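Local structure of glycosyl hydrolase (Streptomyces cattleya, 7LR8) at residues E318-Y321 / S322-L325; R330-P334 / A335-V339. The protein is a family GH5 glycoside hydrolase that probably cleaves the beta-1,4 mannosyl-N-acetylglucosamine linkage of the N-glycan core. The protein carries 1 engineered substitution. All blocks are in the same frame, centred on the assembly; numbering follows the deposited sequence. Where two conformers were deposited one is given.

How the contacts relate
Both contacts are local, made by one length of chain that runs from the loop after strand 298-304 into helix 334-349, and their centres lie about 13 Å apart. Contact 1 is buried and faces the sugar: a carboxylate and two leucines meet the bound mannose. Contact 2 is only partly buried, away from the glycan pocket, and rests mainly on backbone hydrogen bonds of a helix start, with a sulfate at its outer arginine. K333 ties the two together, its NZ bonding to G324 O at 2.8 Å and its backbone N to L325 O, while L325 packs on G336.

Contact 1: residues E318-Y321 / S322-L325; sequences ELEY and SLGL. With BMA (beta-D-mannopyranose), chain D.
L319 meets L323 through their CD1 methyls, 3.9 Å apart, the two side chains passing at a slant. L319 CD1 also lies 3.8 Å from O6 of the mannose. L323 folds back over the preceding turn, its CG 3.5 Å from L319 O, while its CD1 reaches C6 of the sugar at 3.7 Å and comes equally near OE1 of E320. This turn belongs to the loop that follows strand 298-304, the eighth strand of the (beta/alpha)8 barrel of family GH5, and it lines the glycan pocket together with W304, on which L323 packs. Between the two leucines in sequence, E320 receives two hydroxyls of the mannose, one on each carboxylate oxygen: O4 donates to OE1 at a short 2.5 Å and O6 to OE2 at 2.9 Å. A bend at chi2 (-78°) brings the carboxylate to the sugar, and the paired bonds should limit its rotation. S101 N, N152 ND2 and E268 OE2 are also hydrogen-bonded to the mannose. Behind the turn, Y321 leaves the backbone heading away from S322-L325 overall, though its CB touches S322 N; the OH bonds to L313 O and the ring meets that of F316. Within the turn Y321 N makes a weak bond to E318 O (3.3 Å); other backbone bonds join Y321 to V309 and L323 to C305.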
loop_
_atom_site.group_PDB
_atom_site.type_symbol
_atom_site.label_atom_id
_atom_site.label_comp_id
_atom_site.label_asym_id
_atom_site.label_seq_id
_atom_site.Cartn_x
_atom_site.Cartn_y
_atom_site.Cartn_z
ATOM N N GLU B 318 16.155 -6.094 12.561
ATOM C CA GLU B 318 16.633 -5.688 13.877
ATOM C C GLU B 318 17.491 -4.430 13.820
ATOM O O GLU B 318 17.331 -3.519 14.642
ATOM C CB GLU B 318 17.417 -6.846 14.497
ATOM C CG GLU B 318 18.302 -6.443 15.646
ATOM C CD GLU B 318 17.544 -5.715 16.721
ATOM O OE1 GLU B 318 16.349 -6.023 16.912
ATOM O OE2 GLU B 318 18.151 -4.842 17.379
ATOM N N LEU B 319 18.382 -4.346 12.834
ATOM C CA LEU B 319 19.323 -3.231 12.748
ATOM C C LEU B 319 18.633 -1.867 12.680
ATOM O O LEU B 319 19.184 -0.877 13.168
ATOM C CB LEU B 319 20.251 -3.416 11.542
ATOM C CG LEU B 319 19.732 -3.292 10.102
ATOM C CD1 LEU B 319 19.772 -1.845 9.598
ATOM C CD2 LEU B 319 20.553 -4.188 9.186
ATOM N N GLU B 320 17.429 -1.788 12.091
ATOM C CA GLU B 320 16.833 -0.478 11.833
ATOM C C GLU B 320 16.486 0.268 13.116
ATOM O O GLU B 320 16.496 1.507 13.134
ATOM C CB GLU B 320 15.559 -0.632 10.993
ATOM C CG GLU B 320 15.760 -1.271 9.625
ATOM C CD GLU B 320 16.330 -0.317 8.592
ATOM O OE1 GLU B 320 16.496 0.880 8.896
ATOM O OE2 GLU B 320 16.619 -0.773 7.464
ATOM N N TYR B 321 16.154 -0.456 14.184
ATOM C CA TYR B 321 15.571 0.199 15.349
ATOM C C TYR B 321 16.557 1.133 16.041
ATOM O O TYR B 321 16.150 2.170 16.568
ATOM C CB TYR B 321 15.064 -0.839 16.351
ATOM C CG TYR B 321 13.858 -1.621 15.872
ATOM C CD1 TYR B 321 12.582 -1.054 15.880
ATOM C CD2 TYR B 321 13.998 -2.924 15.432
ATOM C CE1 TYR B 321 11.490 -1.770 15.463
ATOM C CE2 TYR B 321 12.915 -3.638 14.991
ATOM C CZ TYR B 321 11.667 -3.065 15.019
ATOM O OH TYR B 321 10.585 -3.791 14.590
ATOM N N SER B 322 17.843 0.793 16.060
ATOM C CA SER B 322 18.809 1.563 16.835
ATOM C C SER B 322 19.777 2.353 15.956
ATOM O O SER B 322 20.929 2.574 16.343
ATOM C CB SER B 322 19.566 0.643 17.790
ATOM O OG SER B 322 18.669 0.051 18.717
ATOM N N LEU B 323 19.323 2.794 14.779
ATOM C CA LEU B 323 20.130 3.642 13.907
ATOM C C LEU B 323 20.131 5.112 14.326
ATOM O O LEU B 323 20.842 5.911 13.714
ATOM C CB LEU B 323 19.651 3.516 12.452
ATOM C CG LEU B 323 20.104 2.189 11.830
ATOM C CD1 LEU B 323 19.633 2.017 10.400
ATOM C CD2 LEU B 323 21.627 2.073 11.904
ATOM N N GLY B 324 19.365 5.496 15.342
ATOM C CA GLY B 324 19.273 6.905 15.689
ATOM C C GLY B 324 20.520 7.424 16.385
ATOM O O GLY B 324 21.276 6.682 17.014
ATOM N N LEU B 325 20.749 8.733 16.230
ATOM C CA LEU B 325 21.672 9.452 17.095
ATOM C C LEU B 325 21.013 9.826 18.410
ATOM O O LEU B 325 21.713 10.125 19.387
ATOM C CB LEU B 325 22.169 10.716 16.390
ATOM C CG LEU B 325 22.950 10.506 15.093
ATOM C CD1 LEU B 325 23.348 11.849 14.484
ATOM C CD2 LEU B 325 24.177 9.623 15.327
HETATM C C1 BMA D . 18.759 2.657 3.380
HETATM C C2 BMA D . 17.712 3.744 3.784
HETATM C C3 BMA D . 16.595 3.081 4.563
HETATM C C4 BMA D . 17.194 2.113 5.674
HETATM C C5 BMA D . 18.733 2.284 5.804
HETATM C C6 BMA D . 19.368 1.313 6.775
HETATM O O2 BMA D . 17.165 4.398 2.649
HETATM O O3 BMA D . 15.667 2.419 3.667
HETATM O O4 BMA D . 16.582 2.422 6.895
HETATM O O5 BMA D . 19.359 2.023 4.534
HETATM O O6 BMA D . 19.113 -0.023 6.277
#

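Contact 2: residues R330-P334 / A335-V339; sequences RRVKP and AGRAV. With SO4 (sulfate ion), chain J.
Helix 334-349 starts here, with K333 at the N-cap position and P334 in the first turn. K333 O accepts the backbone N of R337 at 3.0 Å, and P334 O takes A338 N at 3.0 Å. V332 precedes the cap and leans over this turn: CG1, anti to its backbone N (chi1 -177°), rests 3.8 Å from G336 C and 4.0 Å from R337 CG. The R337 chain bends at chi3 and carries its guanidinium back over the loop, so that K333 O lies over one face, offset toward its rim, and NH2 comes 4.0 Å from P334 CD. At the far end R330 extends to a sulfate, probably from the crystallisation liquor, and meets it edge-on: NH2 bonds to O4 at 2.9 Å and to O2 at 3.0 Å. Its NE forms a salt bridge with D41, and an alanine here would probably leave both that carboxylate and the sulfate without their arginine partner. Further along, A338 and V339 pack against helix 281-293, while K333 NZ forms a salt bridge with D308 OD1, in the loop after strand 298-304 that also supplies its other partner, G324.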
loop_
_atom_site.group_PDB
_atom_site.type_symbol
_atom_site.label_atom_id
_atom_site.label_comp_id
_atom_site.label_asym_id
_atom_site.label_seq_id
_atom_site.Cartn_x
_atom_site.Cartn_y
_atom_site.Cartn_z
ATOM N N ARG B 330 14.260 11.093 22.887
ATOM C CA ARG B 330 15.047 12.256 22.469
ATOM C C ARG B 330 16.273 12.489 23.351
ATOM O O ARG B 330 16.672 13.631 23.585
ATOM C CB ARG B 330 14.188 13.523 22.409
ATOM C CG ARG B 330 12.968 13.368 21.495
ATOM C CD ARG B 330 12.149 14.640 21.454
ATOM N NE ARG B 330 10.939 14.495 20.657
ATOM C CZ ARG B 330 9.715 14.370 21.159
ATOM N NH1 ARG B 330 9.525 14.369 22.473
ATOM N NH2 ARG B 330 8.674 14.262 20.345
ATOM N N ARG B 331 16.895 11.420 23.833
ATOM C CA ARG B 331 18.136 11.545 24.581
ATOM C C ARG B 331 19.315 11.233 23.668
ATOM O O ARG B 331 19.227 10.363 22.797
ATOM C CB ARG B 331 18.135 10.629 25.806
ATOM C CG ARG B 331 16.923 10.837 26.692
ATOM C CD ARG B 331 17.196 10.454 28.135
ATOM N NE ARG B 331 17.356 11.634 28.982
ATOM C CZ ARG B 331 18.522 12.072 29.446
ATOM N NH1 ARG B 331 19.641 11.423 29.152
ATOM N NH2 ARG B 331 18.572 13.158 30.206
ATOM N N VAL B 332 20.408 11.970 23.854
ATOM C CA VAL B 332 21.575 11.814 22.993
ATOM C C VAL B 332 22.259 10.490 23.300
ATOM O O VAL B 332 22.607 10.200 24.455
ATOM C CB VAL B 332 22.539 12.995 23.170
ATOM C CG1 VAL B 332 23.726 12.862 22.215
ATOM C CG2 VAL B 332 21.800 14.306 22.933
ATOM N N LYS B 333 22.470 9.696 22.268
ATOM C CA LYS B 333 23.151 8.414 22.316
ATOM C C LYS B 333 24.645 8.626 22.120
ATOM O O LYS B 333 25.073 9.684 21.642
ATOM C CB LYS B 333 22.597 7.490 21.224
ATOM C CG LYS B 333 21.134 7.141 21.390
ATOM C CD LYS B 333 20.568 6.431 20.151
ATOM C CE LYS B 333 21.205 5.070 19.938
ATOM N NZ LYS B 333 20.801 4.429 18.649
ATOM N N PRO B 334 25.473 7.636 22.475
ATOM C CA PRO B 334 26.924 7.795 22.272
ATOM C C PRO B 334 27.309 8.228 20.865
ATOM O O PRO B 334 28.168 9.105 20.720
ATOM C CB PRO B 334 27.467 6.402 22.624
ATOM C CG PRO B 334 26.527 5.919 23.681
ATOM C CD PRO B 334 25.162 6.389 23.201
ATOM N N ALA B 335 26.687 7.676 19.821
ATOM C CA ALA B 335 27.058 8.114 18.480
ATOM C C ALA B 335 26.571 9.525 18.196
ATOM O O ALA B 335 27.187 10.237 17.397
ATOM C CB ALA B 335 26.516 7.152 17.421
ATOM N N GLY B 336 25.446 9.929 18.791
ATOM C CA GLY B 336 25.011 11.310 18.657
ATOM C C GLY B 336 26.002 12.285 19.266
ATOM O O GLY B 336 26.267 13.350 18.702
ATOM N N ARG B 337 26.566 11.937 20.425
ATOM C CA ARG B 337 27.615 12.775 20.995
ATOM C C ARG B 337 28.835 12.817 20.084
ATOM O O ARG B 337 29.460 13.873 19.920
ATOM C CB ARG B 337 27.997 12.271 22.391
ATOM C CG ARG B 337 27.487 13.136 23.537
ATOM C CD ARG B 337 27.925 12.579 24.891
ATOM N NE ARG B 337 27.511 11.189 25.053
ATOM C CZ ARG B 337 26.304 10.815 25.468
ATOM N NH1 ARG B 337 25.392 11.731 25.770
ATOM N NH2 ARG B 337 26.007 9.526 25.577
ATOM N N ALA B 338 29.181 11.680 19.474
ATOM C CA ALA B 338 30.372 11.618 18.633
ATOM C C ALA B 338 30.200 12.448 17.368
ATOM O O ALA B 338 31.113 13.181 16.964
ATOM C CB ALA B 338 30.696 10.167 18.273
ATOM N N VAL B 339 29.043 12.329 16.709
ATOM C CA VAL B 339 28.821 13.124 15.507
ATOM C C VAL B 339 28.818 14.610 15.852
ATOM O O VAL B 339 29.426 15.425 15.146
ATOM C CB VAL B 339 27.514 12.703 14.803
ATOM C CG1 VAL B 339 27.255 13.618 13.612
ATOM C CG2 VAL B 339 27.596 11.245 14.361
HETATM S S SO4 J . 5.767 13.578 22.058
HETATM O O1 SO4 J . 4.307 13.594 22.016
HETATM O O2 SO4 J . 6.264 14.946 21.934
HETATM O O3 SO4 J . 6.215 13.009 23.327
HETATM O O4 SO4 J . 6.276 12.764 20.956
#